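Local coordinates for protein dihydrophenazinedicarboxylate synthase (Burkholderia, PDB 4HMW) that catalyses several FMN-dependent oxidations in the terminal steps of the biosynthesis of the antibiotic phenazine, passing electrons to molecular oxygen, at residues R156-A159 / A160-L163. Residues are numbered along the deposited sequence; the frame is centred on the assembly and turned at random.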
loop_
_atom_site.group_PDB
_atom_site.type_symbol
_atom_site.label_atom_id
_atom_site.label_comp_id
_atom_site.label_asym_id
_atom_site.label_seq_id
_atom_site.Cartn_x
_atom_site.Cartn_y
_atom_site.Cartn_z
ATOM N N ARG B 156 -24.222 -12.461 10.528
ATOM C CA ARG B 156 -24.463 -11.545 11.632
ATOM C C ARG B 156 -25.106 -12.266 12.814
ATOM O O ARG B 156 -24.678 -12.100 13.957
ATOM C CB ARG B 156 -25.349 -10.396 11.164
ATOM C CG ARG B 156 -25.469 -9.277 12.181
ATOM C CD ARG B 156 -26.206 -8.079 11.606
ATOM N NE ARG B 156 -25.346 -7.266 10.742
ATOM C CZ ARG B 156 -25.638 -6.880 9.498
ATOM N NH1 ARG B 156 -26.789 -7.221 8.918
ATOM N NH2 ARG B 156 -24.770 -6.144 8.826
ATOM N N ALA B 157 -26.117 -13.082 12.525
ATOM C CA ALA B 157 -26.841 -13.806 13.572
ATOM C C ALA B 157 -25.954 -14.798 14.318
ATOM O O ALA B 157 -26.109 -14.980 15.538
ATOM C CB ALA B 157 -28.058 -14.539 12.979
ATOM N N HIS B 158 -25.054 -15.470 13.599
ATOM C CA HIS B 158 -24.190 -16.459 14.244
ATOM C C HIS B 158 -23.183 -15.767 15.145
ATOM O O HIS B 158 -22.877 -16.251 16.220
ATOM C CB HIS B 158 -23.473 -17.348 13.232
ATOM C CG HIS B 158 -24.374 -18.327 12.576
ATOM N ND1 HIS B 158 -25.257 -19.110 13.295
ATOM C CD2 HIS B 158 -24.558 -18.646 11.270
ATOM C CE1 HIS B 158 -25.934 -19.875 12.462
ATOM N NE2 HIS B 158 -25.535 -19.610 11.229
ATOM N N ALA B 159 -22.679 -14.617 14.715
ATOM C CA ALA B 159 -21.762 -13.870 15.571
ATOM C C ALA B 159 -22.455 -13.456 16.859
ATOM O O ALA B 159 -21.872 -13.566 17.937
ATOM C CB ALA B 159 -21.185 -12.651 14.829
ATOM N N ALA B 160 -23.700 -13.015 16.751
ATOM C CA ALA B 160 -24.484 -12.637 17.923
ATOM C C ALA B 160 -24.707 -13.820 18.883
ATOM O O ALA B 160 -24.631 -13.666 20.106
ATOM C CB ALA B 160 -25.817 -12.083 17.476
ATOM N N GLU B 161 -24.998 -14.990 18.324
ATOM C CA GLU B 161 -25.173 -16.210 19.133
ATOM C C GLU B 161 -23.926 -16.546 19.929
ATOM O O GLU B 161 -24.025 -16.921 21.110
ATOM C CB GLU B 161 -25.501 -17.410 18.247
ATOM C CG GLU B 161 -26.892 -17.388 17.621
ATOM C CD GLU B 161 -27.059 -18.453 16.538
ATOM O OE1 GLU B 161 -26.045 -19.102 16.139
ATOM O OE2 GLU B 161 -28.218 -18.635 16.079
ATOM N N LEU B 162 -22.757 -16.449 19.291
ATOM C CA LEU B 162 -21.511 -16.778 19.973
ATOM C C LEU B 162 -21.274 -15.829 21.135
ATOM O O LEU B 162 -20.863 -16.242 22.231
ATOM C CB LEU B 162 -20.326 -16.708 19.011
ATOM C CG LEU B 162 -20.280 -17.841 17.993
ATOM C CD1 LEU B 162 -19.170 -17.580 17.010
ATOM C CD2 LEU B 162 -20.120 -19.186 18.694
ATOM N N LEU B 163 -21.541 -14.556 20.913
ATOM C CA LEU B 163 -21.365 -13.578 21.979
ATOM C C LEU B 163 -22.317 -13.847 23.173
ATOM O O LEU B 163 -21.946 -13.679 24.351
ATOM C CB LEU B 163 -21.575 -12.175 21.398
ATOM C CG LEU B 163 -21.377 -10.960 22.290
ATOM C CD1 LEU B 163 -19.935 -10.812 22.707
ATOM C CD2 LEU B 163 -21.831 -9.732 21.541
#
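Arg156 to Ala159 and Ala160 to Leu163 are successive turns of helix 152-165, joined by four i to i+4 backbone hydrogen bonds. Ala160 N donates to Arg156 O (3.1 Å), Glu161 N to Ala157 O (3.0 Å), Leu162 N to His158 O (3.1 Å) and Leu163 N to Ala159 O (3.2 Å). This unbroken i to i+4 bonding, together with helical backbone torsions at all eight residues, marks a regular alpha-helix.

The side-chain link is an i to i+3 pair, in which His158 ND1 donates to Glu161 OE1 over 3.0 Å. The bond is nearly straight, with an N-H...O angle of 166°. OE1 sits at the imidazole edge, close to the ring plane, whereas the ring nitrogen reaches this oxygen from above the carboxylate plane; the two planes are turned 65° apart. Both side chains set CG anti to their own carbonyl carbon (chi1 -73° for His158) and run side by side. The glutamate then continues extended from CG, its CG passing 3.3 Å from Ala157 O before the carboxylate meets the ring. Leu162, one turn on from His158, brings CG to 3.5 Å from His158 O.

Another face of the same turns packs on helix 134-142: Ala159 on Met139, Leu162 on Ala138 and Ser141, and Leu163 on Val134. Arg156 reaches across the dimer interface to form a salt bridge with Asp193 of the second subunit, and another with Glu153 of its own helix.

The His158-Glu161 pair lies on the exposed side of the helix. The bond probably restricts the rotation of the imidazole and commits ND1 as the donor; the adjacent carboxylate would probably favour a protonated, positively charged ring.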